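Local coordinates for DNA repair and telomere maintenance protein nbs1 (Schizosaccharomyces pombe, PDB 3HUE) that acts as the adaptor subunit of the MRN complex in DNA double-strand break repair, binding phosphorylated partner proteins through its FHA and BRCT domains, at residues Glu5-Ile10 with Thr108-Trp113; Ile52-Glu57 with Asn132-Gly137. All blocks are in the same frame, centred on the assembly; numbering follows the deposited sequence.

Contact 1. Residues Glu5-Ile10 with Thr108-Trp113; sequences EAEGDI and TINAYW
Glu5 and Asn110 form an antiparallel hydrogen-bonded pair: Glu5 N gives to Asn110 O at 2.9 Å, and Asn110 N returns a bond of 2.8 Å to Glu5 O. The pair illustrates how an FHA beta sandwich closes, with the first strand, 2-6, laid beside strand 109-113, near the junction with the first BRCT domain. On the face shared by Glu5 and Asn110, one amide nitrogen serves two carboxylates. Asn110 ND2 reaches Glu5 OE2 at 2.8 Å, coming from above a carboxylate plane tilted only 18° from the amide. It also bonds Glu7 OE1 at 3.1 Å, with a weak bond to OE2, yet this second carboxylate stands almost perpendicular to the amide. Two acids around one neutral donor would probably raise each other's affinity for a proton. A type II' turn from Glu7 to Ile10 brings Ile10 back to meet Ile109. The Glu5 chain, with CG between the backbone N and the carbonyl carbon (chi1 55°) and the chain bent at chi2, folds across to its partners and leaves its CG at the edge of the Tyr112 ring, 3.9 Å from CE2.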
loop_
_atom_site.group_PDB
_atom_site.type_symbol
_atom_site.label_atom_id
_atom_site.label_comp_id
_atom_site.label_asym_id
_atom_site.label_seq_id
_atom_site.Cartn_x
_atom_site.Cartn_y
_atom_site.Cartn_z
ATOM N N GLU A 5 -9.561 -18.545 7.304
ATOM C CA GLU A 5 -10.554 -18.680 8.371
ATOM C C GLU A 5 -11.405 -19.905 8.121
ATOM O O GLU A 5 -11.353 -20.500 7.045
ATOM C CB GLU A 5 -11.423 -17.421 8.524
ATOM C CG GLU A 5 -12.162 -16.920 7.264
ATOM C CD GLU A 5 -13.470 -17.650 6.955
ATOM O OE1 GLU A 5 -14.264 -17.943 7.876
ATOM O OE2 GLU A 5 -13.690 -17.932 5.770
ATOM N N ALA A 6 -12.217 -20.260 9.105
ATOM C CA ALA A 6 -13.036 -21.443 8.996
ATOM C C ALA A 6 -14.340 -21.293 9.743
ATOM O O ALA A 6 -14.431 -20.540 10.712
ATOM C CB ALA A 6 -12.279 -22.626 9.492
ATOM N N GLU A 7 -15.348 -22.026 9.271
ATOM C CA GLU A 7 -16.648 -22.122 9.935
ATOM C C GLU A 7 -16.512 -23.127 11.077
ATOM O O GLU A 7 -15.518 -23.881 11.145
ATOM C CB GLU A 7 -17.754 -22.544 8.945
ATOM C CG GLU A 7 -17.970 -21.597 7.723
ATOM C CD GLU A 7 -17.008 -21.854 6.521
ATOM O OE1 GLU A 7 -16.058 -22.692 6.626
ATOM O OE2 GLU A 7 -17.205 -21.194 5.462
ATOM N N GLY A 8 -17.506 -23.142 11.969
ATOM C CA GLY A 8 -17.443 -23.984 13.169
ATOM C C GLY A 8 -16.423 -23.428 14.147
ATOM O O GLY A 8 -16.199 -22.203 14.200
ATOM N N ASP A 9 -15.780 -24.322 14.902
ATOM C CA ASP A 9 -14.674 -23.907 15.754
ATOM C C ASP A 9 -13.350 -24.593 15.422
ATOM O O ASP A 9 -12.462 -24.705 16.275
ATOM C CB ASP A 9 -15.060 -23.997 17.233
ATOM C CG ASP A 9 -15.831 -22.778 17.702
ATOM O OD1 ASP A 9 -15.356 -21.639 17.464
ATOM O OD2 ASP A 9 -16.907 -22.961 18.317
ATOM N N ILE A 10 -13.203 -24.991 14.158
ATOM C CA ILE A 10 -12.069 -25.825 13.728
ATOM C C ILE A 10 -10.718 -25.073 13.675
ATOM O O ILE A 10 -9.664 -25.698 13.710
ATOM C CB ILE A 10 -12.376 -26.654 12.430
ATOM C CG1 ILE A 10 -12.444 -25.764 11.201
ATOM C CG2 ILE A 10 -13.689 -27.467 12.575
ATOM C CD1 ILE A 10 -11.954 -26.423 9.899
ATOM N N THR A 108 -14.807 -26.360 5.908
ATOM C CA THR A 108 -13.784 -26.008 4.957
ATOM C C THR A 108 -12.916 -24.904 5.550
ATOM O O THR A 108 -13.431 -24.018 6.240
ATOM C CB THR A 108 -14.478 -25.647 3.617
ATOM O OG1 THR A 108 -14.635 -26.844 2.842
ATOM C CG2 THR A 108 -13.721 -24.676 2.799
ATOM N N ILE A 109 -11.600 -24.999 5.330
ATOM C CA ILE A 109 -10.704 -23.864 5.546
ATOM C C ILE A 109 -10.755 -22.970 4.313
ATOM O O ILE A 109 -10.344 -23.375 3.219
ATOM C CB ILE A 109 -9.248 -24.293 5.854
ATOM C CG1 ILE A 109 -9.213 -25.178 7.099
ATOM C CG2 ILE A 109 -8.318 -23.054 6.003
ATOM C CD1 ILE A 109 -7.858 -25.701 7.409
ATOM N N ASN A 110 -11.258 -21.754 4.504
ATOM C CA ASN A 110 -11.311 -20.768 3.437
ATOM C C ASN A 110 -10.102 -19.834 3.487
ATOM O O ASN A 110 -9.909 -19.103 4.462
ATOM C CB ASN A 110 -12.606 -19.969 3.483
ATOM C CG ASN A 110 -13.804 -20.810 3.867
ATOM O OD1 ASN A 110 -14.291 -21.599 3.065
ATOM N ND2 ASN A 110 -14.298 -20.621 5.090
ATOM N N ALA A 111 -9.290 -19.896 2.431
ATOM C CA ALA A 111 -8.126 -19.032 2.248
ATOM C C ALA A 111 -8.499 -17.875 1.325
ATOM O O ALA A 111 -9.076 -18.090 0.254
ATOM C CB ALA A 111 -6.976 -19.824 1.656
ATOM N N TYR A 112 -8.184 -16.652 1.744
ATOM C CA TYR A 112 -8.375 -15.483 0.885
ATOM C C TYR A 112 -7.228 -14.502 0.944
ATOM O O TYR A 112 -6.557 -14.376 1.971
ATOM C CB TYR A 112 -9.703 -14.780 1.155
ATOM C CG TYR A 112 -9.919 -14.150 2.524
ATOM C CD1 TYR A 112 -9.736 -12.778 2.711
ATOM C CD2 TYR A 112 -10.375 -14.907 3.616
ATOM C CE1 TYR A 112 -9.973 -12.177 3.956
ATOM C CE2 TYR A 112 -10.625 -14.313 4.868
ATOM C CZ TYR A 112 -10.419 -12.946 5.018
ATOM O OH TYR A 112 -10.639 -12.317 6.213
ATOM N N TRP A 113 -7.017 -13.817 -0.176
ATOM C CA TRP A 113 -5.968 -12.831 -0.289
ATOM C C TRP A 113 -6.513 -11.453 0.081
ATOM O O TRP A 113 -7.356 -10.904 -0.632
ATOM C CB TRP A 113 -5.400 -12.861 -1.708
ATOM C CG TRP A 113 -4.303 -11.891 -1.944
ATOM C CD1 TRP A 113 -4.413 -10.666 -2.535
ATOM C CD2 TRP A 113 -2.931 -12.036 -1.562
ATOM N NE1 TRP A 113 -3.188 -10.044 -2.569
ATOM C CE2 TRP A 113 -2.257 -10.863 -1.987
ATOM C CE3 TRP A 113 -2.192 -13.061 -0.946
ATOM C CZ2 TRP A 113 -0.875 -10.676 -1.800
ATOM C CZ3 TRP A 113 -0.813 -12.881 -0.766
ATOM C CH2 TRP A 113 -0.174 -11.686 -1.175
#

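Contact 2. Residues Ile52-Glu57 with Asn132-Gly137; sequences ILTPSE and NLNLLG
Thr54 and Pro55 meet the last turn of helix 123-135 around the carbonyl of Asn134, where a loop of the FHA domain docks against the first BRCT domain. Thr54 OG1 donates to Asn134 O at 2.9 Å, from well above the carbonyl plane (69° out of it). Gly137 N approaches the same oxygen from the opposite face, at 3.2 Å, as part of the Schellman motif that ends the helix. The carbonyl is therefore gripped twice, once by its own helix end and once by the neighbouring domain.

The close-packed part lies on the Pro55 side. The pyrrolidine ring sits against the helix end, its CD 3.8 Å from Gly137 CA, while the ring also rests on Cys66. Behind this turn Leu136 points away from the loop and packs on Leu184 of helix 178-193. Toward solvent the contact thins out at Leu135, which is exposed and adds little; Thr54 is exposed too, although its hydroxyl makes the bond.

With CG anti to the backbone N (chi1 -175°), the Asn134 carboxamide reaches out to the loop, crossing the Thr54 side chain at about a right angle and Pro55 obliquely, and packs against Thr54 CG2 and the Pro55 ring. With an alanine here the carbonyl bond could persist, but Thr54 and the Pro55 ring would probably lose the group packed against both, leaving a gap there.

Chemically, a hydroxyl offered to a carbonyl at the C-terminal end of a helix, where partial negative charge gathers, implies an interdomain bond that probably gains from the helix dipole without using a charged side chain.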
loop_
_atom_site.group_PDB
_atom_site.type_symbol
_atom_site.label_atom_id
_atom_site.label_comp_id
_atom_site.label_asym_id
_atom_site.label_seq_id
_atom_site.Cartn_x
_atom_site.Cartn_y
_atom_site.Cartn_z
ATOM N N ILE A 52 3.339 -21.222 1.138
ATOM C CA ILE A 52 3.103 -19.899 0.589
ATOM C C ILE A 52 4.409 -19.337 0.082
ATOM O O ILE A 52 5.356 -19.155 0.847
ATOM C CB ILE A 52 2.486 -18.955 1.616
ATOM C CG1 ILE A 52 1.434 -19.714 2.435
ATOM C CG2 ILE A 52 2.032 -17.635 0.933
ATOM C CD1 ILE A 52 0.129 -19.184 2.351
ATOM N N LEU A 53 4.463 -19.086 -1.219
ATOM C CA LEU A 53 5.690 -18.609 -1.828
ATOM C C LEU A 53 5.814 -17.105 -1.662
ATOM O O LEU A 53 4.881 -16.427 -1.237
ATOM C CB LEU A 53 5.823 -19.074 -3.290
ATOM C CG LEU A 53 5.910 -20.592 -3.579
ATOM C CD1 LEU A 53 6.178 -20.842 -5.060
ATOM C CD2 LEU A 53 6.942 -21.367 -2.726
ATOM N N THR A 54 6.999 -16.601 -1.967
ATOM C CA THR A 54 7.305 -15.186 -1.905
ATOM C C THR A 54 6.614 -14.444 -3.083
ATOM O O THR A 54 6.304 -15.086 -4.099
ATOM C CB THR A 54 8.854 -15.021 -1.824
ATOM O OG1 THR A 54 9.169 -14.026 -0.847
ATOM C CG2 THR A 54 9.518 -14.706 -3.185
ATOM N N PRO A 55 6.312 -13.125 -2.933
ATOM C CA PRO A 55 5.808 -12.378 -4.089
ATOM C C PRO A 55 6.866 -12.172 -5.172
ATOM O O PRO A 55 8.071 -12.121 -4.882
ATOM C CB PRO A 55 5.395 -11.032 -3.489
ATOM C CG PRO A 55 6.217 -10.888 -2.288
ATOM C CD PRO A 55 6.352 -12.257 -1.738
ATOM N N SER A 56 6.395 -12.105 -6.411
ATOM C CA SER A 56 7.214 -11.732 -7.552
ATOM C C SER A 56 7.005 -10.245 -7.823
ATOM O O SER A 56 6.083 -9.640 -7.258
ATOM C CB SER A 56 6.827 -12.580 -8.757
ATOM O OG SER A 56 5.412 -12.698 -8.863
ATOM N N GLU A 57 7.868 -9.661 -8.665
ATOM C CA GLU A 57 7.816 -8.227 -9.020
ATOM C C GLU A 57 6.451 -7.815 -9.600
ATOM O O GLU A 57 5.917 -6.766 -9.219
ATOM C CB GLU A 57 8.955 -7.850 -9.981
ATOM C CG GLU A 57 9.074 -6.321 -10.247
ATOM C CD GLU A 57 10.037 -5.954 -11.376
ATOM O OE1 GLU A 57 10.667 -6.860 -11.989
ATOM O OE2 GLU A 57 10.158 -4.734 -11.640
ATOM N N ASN A 132 12.725 -7.961 4.052
ATOM C CA ASN A 132 11.832 -7.970 5.206
ATOM C C ASN A 132 10.344 -8.129 4.864
ATOM O O ASN A 132 9.684 -8.977 5.446
ATOM C CB ASN A 132 12.070 -6.720 6.053
ATOM C CG ASN A 132 11.664 -6.914 7.493
ATOM O OD1 ASN A 132 10.474 -6.934 7.824
ATOM N ND2 ASN A 132 12.656 -7.052 8.366
ATOM N N LEU A 133 9.865 -7.364 3.882
ATOM C CA LEU A 133 8.479 -7.438 3.404
ATOM C C LEU A 133 8.236 -8.510 2.338
ATOM O O LEU A 133 7.108 -8.994 2.214
ATOM C CB LEU A 133 7.999 -6.071 2.906
ATOM C CG LEU A 133 7.966 -4.922 3.916
ATOM C CD1 LEU A 133 7.922 -3.605 3.183
ATOM C CD2 LEU A 133 6.815 -5.021 4.898
ATOM N N ASN A 134 9.275 -8.855 1.566
ATOM C CA ASN A 134 9.251 -10.004 0.642
ATOM C C ASN A 134 8.939 -11.295 1.379
ATOM O O ASN A 134 8.061 -12.050 0.961
ATOM C CB ASN A 134 10.573 -10.115 -0.140
ATOM C CG ASN A 134 10.555 -11.206 -1.201
ATOM O OD1 ASN A 134 9.636 -11.285 -2.026
ATOM N ND2 ASN A 134 11.579 -12.057 -1.188
ATOM N N LEU A 135 9.618 -11.496 2.512
ATOM C CA LEU A 135 9.366 -12.629 3.396
ATOM C C LEU A 135 8.023 -12.512 4.119
ATOM O O LEU A 135 7.422 -13.533 4.450
ATOM C CB LEU A 135 10.533 -12.845 4.377
ATOM C CG LEU A 135 11.934 -13.117 3.797
ATOM C CD1 LEU A 135 12.993 -13.032 4.883
ATOM C CD2 LEU A 135 12.025 -14.455 3.031
ATOM N N LEU A 136 7.542 -11.281 4.324
ATOM C CA LEU A 136 6.198 -11.038 4.874
ATOM C C LEU A 136 5.068 -11.104 3.830
ATOM O O LEU A 136 3.917 -10.856 4.172
ATOM C CB LEU A 136 6.142 -9.700 5.637
ATOM C CG LEU A 136 6.760 -9.588 7.042
ATOM C CD1 LEU A 136 7.020 -8.154 7.438
ATOM C CD2 LEU A 136 5.919 -10.231 8.093
ATOM N N GLY A 137 5.401 -11.429 2.575
ATOM C CA GLY A 137 4.432 -11.563 1.467
ATOM C C GLY A 137 3.693 -10.310 1.065
ATOM O O GLY A 137 2.509 -10.367 0.699
#

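Overall arrangement
Contact 1 and contact 2 show two ways of building a multidomain protein: one pairs strands within the FHA sandwich, the other fastens that sandwich to the BRCT domain that follows it. Their segments alternate along the chain, and strand 109-113 of the first is followed by the helix used in the second. The centres lie about 22 Å apart, yet the two meet directly, Trp113 CH2 packing 3.5 Å from Gly137 O. Trp113 also makes an edge-to-face pair with Trp2, tying the start of the chain into the same junction. Contact 2 and the Trp113-Gly137 touch join the FHA and first BRCT domains, both phosphoprotein-recognition modules, while contact 1 belongs to the sandwich itself.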